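Local atomic coordinates of TSC1 N-terminal domain (Chaetomium thermophilum, PDB entry 7A0M), a protein that probably binds phosphoinositide lipids of the lysosomal membrane through this N-terminal domain, helping bring the TSC complex there to regulate mTORC1 signalling. Residues 185-197 and 218-231. Sequence-based numbering, arbitrary orientation.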
loop_
_atom_site.group_PDB
_atom_site.type_symbol
_atom_site.label_atom_id
_atom_site.label_comp_id
_atom_site.label_asym_id
_atom_site.label_seq_id
_atom_site.Cartn_x
_atom_site.Cartn_y
_atom_site.Cartn_z
ATOM N N PRO B 185 -33.939 -18.359 -1.281
ATOM C CA PRO B 185 -32.595 -18.295 -0.678
ATOM C C PRO B 185 -32.604 -18.358 0.839
ATOM O O PRO B 185 -31.758 -19.043 1.427
ATOM C CB PRO B 185 -32.053 -16.951 -1.188
ATOM C CG PRO B 185 -32.888 -16.626 -2.391
ATOM C CD PRO B 185 -34.244 -17.170 -2.090
ATOM N N LYS B 186 -33.536 -17.660 1.491
ATOM C CA LYS B 186 -33.610 -17.715 2.949
ATOM C C LYS B 186 -33.952 -19.119 3.429
ATOM O O LYS B 186 -33.359 -19.616 4.394
ATOM C CB LYS B 186 -34.635 -16.708 3.468
ATOM C CG LYS B 186 -34.863 -16.798 4.969
ATOM C CD LYS B 186 -35.752 -15.675 5.473
ATOM C CE LYS B 186 -36.188 -15.928 6.910
ATOM N NZ LYS B 186 -35.057 -16.386 7.766
ATOM N N GLY B 187 -34.911 -19.774 2.770
ATOM C CA GLY B 187 -35.244 -21.140 3.139
ATOM C C GLY B 187 -34.090 -22.102 2.931
ATOM O O GLY B 187 -33.914 -23.050 3.701
ATOM N N PHE B 188 -33.292 -21.878 1.883
ATOM C CA PHE B 188 -32.127 -22.729 1.650
ATOM C C PHE B 188 -31.140 -22.645 2.807
ATOM O O PHE B 188 -30.573 -23.660 3.226
ATOM C CB PHE B 188 -31.439 -22.342 0.342
ATOM C CG PHE B 188 -30.219 -23.165 0.037
ATOM C CD1 PHE B 188 -30.336 -24.402 -0.574
ATOM C CD2 PHE B 188 -28.957 -22.707 0.373
ATOM C CE1 PHE B 188 -29.214 -25.165 -0.850
ATOM C CE2 PHE B 188 -27.834 -23.465 0.105
ATOM C CZ PHE B 188 -27.961 -24.693 -0.510
HETATM N N MSE B 189 -30.922 -21.445 3.334
HETATM C CA MSE B 189 -29.905 -21.237 4.357
HETATM C C MSE B 189 -30.426 -21.556 5.757
HETATM O O MSE B 189 -29.649 -21.893 6.650
HETATM C CB MSE B 189 -29.380 -19.802 4.282
HETATM C CG MSE B 189 -28.614 -19.528 2.993
HETATM SE SE MSE B 189 -27.958 -17.705 2.798
HETATM C CE MSE B 189 -29.654 -16.792 2.496
ATOM N N ASN B 190 -31.743 -21.450 5.949
ATOM C CA ASN B 190 -32.345 -21.948 7.182
ATOM C C ASN B 190 -32.214 -23.462 7.274
ATOM O O ASN B 190 -31.848 -24.004 8.325
ATOM C CB ASN B 190 -33.815 -21.534 7.265
ATOM C CG ASN B 190 -34.021 -20.254 8.046
ATOM O OD1 ASN B 190 -34.696 -19.333 7.586
ATOM N ND2 ASN B 190 -33.435 -20.188 9.237
ATOM N N ALA B 191 -32.514 -24.163 6.179
ATOM C CA ALA B 191 -32.399 -25.617 6.167
ATOM C C ALA B 191 -30.945 -26.062 6.284
ATOM O O ALA B 191 -30.653 -27.088 6.909
ATOM C CB ALA B 191 -33.037 -26.180 4.899
ATOM N N LEU B 192 -30.020 -25.308 5.684
ATOM C CA LEU B 192 -28.610 -25.676 5.757
ATOM C C LEU B 192 -28.048 -25.483 7.160
ATOM O O LEU B 192 -27.114 -26.191 7.555
ATOM C CB LEU B 192 -27.800 -24.863 4.744
ATOM C CG LEU B 192 -26.326 -25.243 4.591
ATOM C CD1 LEU B 192 -26.193 -26.654 4.034
ATOM C CD2 LEU B 192 -25.594 -24.242 3.712
ATOM N N ASN B 193 -28.603 -24.536 7.923
ATOM C CA ASN B 193 -28.090 -24.254 9.260
ATOM C C ASN B 193 -28.178 -25.471 10.173
ATOM O O ASN B 193 -27.320 -25.654 11.044
ATOM C CB ASN B 193 -28.844 -23.074 9.871
ATOM C CG ASN B 193 -28.339 -22.710 11.254
ATOM O OD1 ASN B 193 -27.286 -22.089 11.400
ATOM N ND2 ASN B 193 -29.090 -23.096 12.278
ATOM N N ALA B 194 -29.209 -26.302 10.000
ATOM C CA ALA B 194 -29.332 -27.509 10.813
ATOM C C ALA B 194 -28.150 -28.448 10.597
ATOM O O ALA B 194 -27.657 -29.066 11.548
ATOM C CB ALA B 194 -30.647 -28.222 10.500
ATOM N N PHE B 195 -27.681 -28.568 9.354
ATOM C CA PHE B 195 -26.533 -29.418 9.065
ATOM C C PHE B 195 -25.208 -28.767 9.444
ATOM O O PHE B 195 -24.225 -29.483 9.668
ATOM C CB PHE B 195 -26.521 -29.807 7.585
ATOM C CG PHE B 195 -27.628 -30.748 7.199
ATOM C CD1 PHE B 195 -28.875 -30.269 6.835
ATOM C CD2 PHE B 195 -27.417 -32.118 7.199
ATOM C CE1 PHE B 195 -29.892 -31.140 6.482
ATOM C CE2 PHE B 195 -28.427 -32.992 6.844
ATOM C CZ PHE B 195 -29.666 -32.501 6.485
ATOM N N VAL B 196 -25.157 -27.436 9.515
ATOM C CA VAL B 196 -23.949 -26.771 9.995
ATOM C C VAL B 196 -23.760 -27.017 11.485
ATOM O O VAL B 196 -22.623 -27.124 11.966
ATOM C CB VAL B 196 -24.005 -25.267 9.665
ATOM C CG1 VAL B 196 -22.775 -24.550 10.201
ATOM C CG2 VAL B 196 -24.123 -25.064 8.164
ATOM N N LEU B 197 -24.856 -27.132 12.239
ATOM C CA LEU B 197 -24.757 -27.357 13.676
ATOM C C LEU B 197 -24.250 -28.751 14.017
ATOM O O LEU B 197 -23.787 -28.968 15.142
ATOM C CB LEU B 197 -26.113 -27.119 14.344
ATOM C CG LEU B 197 -26.610 -25.672 14.350
ATOM C CD1 LEU B 197 -28.043 -25.599 14.852
ATOM C CD2 LEU B 197 -25.697 -24.806 15.202
ATOM N N PRO B 218 -30.168 -14.846 -5.663
ATOM C CA PRO B 218 -30.538 -13.498 -5.228
ATOM C C PRO B 218 -30.681 -13.420 -3.713
ATOM O O PRO B 218 -30.749 -14.429 -3.011
ATOM C CB PRO B 218 -31.882 -13.269 -5.921
ATOM C CG PRO B 218 -32.480 -14.635 -5.988
ATOM C CD PRO B 218 -31.322 -15.583 -6.209
ATOM N N HIS B 219 -30.706 -12.180 -3.221
ATOM C CA HIS B 219 -31.082 -11.880 -1.838
ATOM C C HIS B 219 -30.175 -12.584 -0.829
ATOM O O HIS B 219 -30.638 -13.097 0.191
ATOM C CB HIS B 219 -32.547 -12.240 -1.591
ATOM C CG HIS B 219 -33.483 -11.693 -2.623
ATOM N ND1 HIS B 219 -34.186 -12.502 -3.491
ATOM C CD2 HIS B 219 -33.818 -10.420 -2.940
ATOM C CE1 HIS B 219 -34.922 -11.751 -4.291
ATOM N NE2 HIS B 219 -34.716 -10.484 -3.977
ATOM N N LEU B 220 -28.871 -12.614 -1.115
ATOM C CA LEU B 220 -27.927 -13.220 -0.181
ATOM C C LEU B 220 -27.868 -12.480 1.149
ATOM O O LEU B 220 -27.425 -13.060 2.147
ATOM C CB LEU B 220 -26.530 -13.286 -0.802
ATOM C CG LEU B 220 -26.293 -14.464 -1.746
ATOM C CD1 LEU B 220 -24.891 -14.419 -2.321
ATOM C CD2 LEU B 220 -26.529 -15.776 -1.016
ATOM N N TYR B 221 -28.299 -11.217 1.190
ATOM C CA TYR B 221 -28.335 -10.480 2.449
ATOM C C TYR B 221 -29.308 -11.089 3.450
ATOM O O TYR B 221 -29.215 -10.794 4.647
ATOM C CB TYR B 221 -28.705 -9.018 2.190
ATOM C CG TYR B 221 -30.014 -8.837 1.452
ATOM C CD1 TYR B 221 -31.223 -8.794 2.138
ATOM C CD2 TYR B 221 -30.041 -8.704 0.070
ATOM C CE1 TYR B 221 -32.418 -8.629 1.468
ATOM C CE2 TYR B 221 -31.233 -8.538 -0.609
ATOM C CZ TYR B 221 -32.418 -8.502 0.095
ATOM O OH TYR B 221 -33.607 -8.336 -0.577
ATOM N N LEU B 222 -30.240 -11.930 2.991
ATOM C CA LEU B 222 -31.181 -12.584 3.892
ATOM C C LEU B 222 -30.504 -13.546 4.860
ATOM O O LEU B 222 -31.162 -14.028 5.788
ATOM C CB LEU B 222 -32.245 -13.331 3.084
ATOM C CG LEU B 222 -33.221 -12.479 2.271
ATOM C CD1 LEU B 222 -34.204 -13.360 1.515
ATOM C CD2 LEU B 222 -33.959 -11.499 3.170
ATOM N N ILE B 223 -29.214 -13.840 4.666
ATOM C CA ILE B 223 -28.485 -14.691 5.598
ATOM C C ILE B 223 -28.354 -14.043 6.970
ATOM O O ILE B 223 -28.104 -14.736 7.961
ATOM C CB ILE B 223 -27.101 -15.051 5.019
ATOM C CG1 ILE B 223 -26.504 -16.248 5.765
ATOM C CG2 ILE B 223 -26.165 -13.857 5.088
ATOM C CD1 ILE B 223 -25.150 -16.671 5.257
ATOM N N LEU B 224 -28.511 -12.723 7.058
ATOM C CA LEU B 224 -28.453 -12.073 8.361
ATOM C C LEU B 224 -29.742 -12.274 9.144
ATOM O O LEU B 224 -29.718 -12.288 10.381
ATOM C CB LEU B 224 -28.156 -10.584 8.194
ATOM C CG LEU B 224 -26.799 -10.279 7.561
ATOM C CD1 LEU B 224 -26.537 -8.791 7.575
ATOM C CD2 LEU B 224 -25.693 -11.028 8.287
ATOM N N GLN B 225 -30.867 -12.435 8.446
ATOM C CA GLN B 225 -32.143 -12.770 9.066
ATOM C C GLN B 225 -32.321 -14.273 9.254
ATOM O O GLN B 225 -33.457 -14.760 9.316
ATOM C CB GLN B 225 -33.290 -12.182 8.243
ATOM C CG GLN B 225 -33.284 -10.662 8.225
ATOM C CD GLN B 225 -34.318 -10.072 7.293
ATOM O OE1 GLN B 225 -35.326 -10.707 6.979
ATOM N NE2 GLN B 225 -34.074 -8.848 6.842
ATOM N N THR B 226 -31.221 -15.014 9.345
ATOM C CA THR B 226 -31.203 -16.455 9.536
ATOM C C THR B 226 -30.004 -16.784 10.414
ATOM O O THR B 226 -29.007 -16.049 10.404
ATOM C CB THR B 226 -31.120 -17.220 8.200
ATOM O OG1 THR B 226 -31.669 -18.531 8.362
ATOM C CG2 THR B 226 -29.685 -17.372 7.730
ATOM N N PRO B 227 -30.081 -17.856 11.210
ATOM C CA PRO B 227 -28.981 -18.170 12.139
ATOM C C PRO B 227 -27.704 -18.670 11.477
ATOM O O PRO B 227 -26.728 -18.930 12.191
ATOM C CB PRO B 227 -29.587 -19.258 13.039
ATOM C CG PRO B 227 -30.682 -19.858 12.226
ATOM C CD PRO B 227 -31.245 -18.734 11.417
ATOM N N LEU B 228 -27.667 -18.816 10.150
ATOM C CA LEU B 228 -26.496 -19.407 9.506
ATOM C C LEU B 228 -25.260 -18.526 9.658
ATOM O O LEU B 228 -24.161 -19.036 9.906
ATOM C CB LEU B 228 -26.783 -19.678 8.030
ATOM C CG LEU B 228 -25.633 -20.330 7.259
ATOM C CD1 LEU B 228 -25.202 -21.617 7.941
ATOM C CD2 LEU B 228 -26.030 -20.599 5.815
ATOM N N PHE B 229 -25.416 -17.209 9.502
ATOM C CA PHE B 229 -24.264 -16.309 9.555
ATOM C C PHE B 229 -23.551 -16.391 10.900
ATOM O O PHE B 229 -22.319 -16.490 10.957
ATOM C CB PHE B 229 -24.704 -14.874 9.268
ATOM C CG PHE B 229 -23.562 -13.914 9.094
ATOM C CD1 PHE B 229 -22.787 -13.940 7.946
ATOM C CD2 PHE B 229 -23.262 -12.990 10.080
ATOM C CE1 PHE B 229 -21.732 -13.057 7.786
ATOM C CE2 PHE B 229 -22.212 -12.106 9.926
ATOM C CZ PHE B 229 -21.446 -12.139 8.778
ATOM N N GLY B 230 -24.311 -16.344 11.998
ATOM C CA GLY B 230 -23.705 -16.443 13.315
ATOM C C GLY B 230 -22.969 -17.748 13.546
ATOM O O GLY B 230 -21.963 -17.781 14.260
ATOM N N ASN B 231 -23.450 -18.840 12.946
ATOM C CA ASN B 231 -22.792 -20.128 13.121
ATOM C C ASN B 231 -21.544 -20.253 12.257
ATOM O O ASN B 231 -20.630 -21.011 12.604
ATOM C CB ASN B 231 -23.769 -21.265 12.820
ATOM C CG ASN B 231 -24.747 -21.503 13.953
ATOM O OD1 ASN B 231 -24.388 -21.407 15.127
ATOM N ND2 ASN B 231 -25.991 -21.811 13.608
#
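Helix 185-196 runs alongside residues 218-231 in the same direction, its Lys186 CA 5.8 Å from Leu222 CA near one end and its Asn193 CA 5.1 Å from Leu228 CA farther along, and meets in turn a 3-10 segment, a short link through Thr226 and Pro227, and the opening of helix 228-238. The apolar part of the contact illustrates how one face of a helix can pack on two elements in turn, here the 3-10 segment and the next helix. Selenomethionine Met189, bent at its last torsion (chi3 -71°), crosses Ile223 at about a right angle and lays its SE 3.6 Å from Ile223 CB, while its CB meets Leu228 CD2. Leu228 is a knob in a hole formed by Met189, Leu192, Asn193 and Val196; its other methyl, CD1, lies 3.6 Å from Val196 CG2. Helices 185-196 and 228-238, with helix 199-214 between them in sequence, belong to the all-helical array of this N-terminal domain of TSC1, and Leu192 and Val196 also touch Ala205 of that intervening helix. Polar bonds flank the apolar contact. The ammonium group of Lys186, on a chain extended as far as CE and bent at the last torsion, donates to Gln225 O (NZ to O 2.8 Å) from above the carbonyl plane and also to Asn190 OD1, joining the backbone just after the 3-10 segment to Asn190, one turn on in its own helix. Farther on, in the first turn of helix 228-238, Asn231 ND2 gives a hydrogen bond of 2.6 Å to an in-plane lone pair of Asn193 OD1, bent to 154° at the hydrogen; the two amides lie nearly coplanar, 16° apart. Leu197 CD2 packs against the same Asn231 amide, 3.4 Å from ND2.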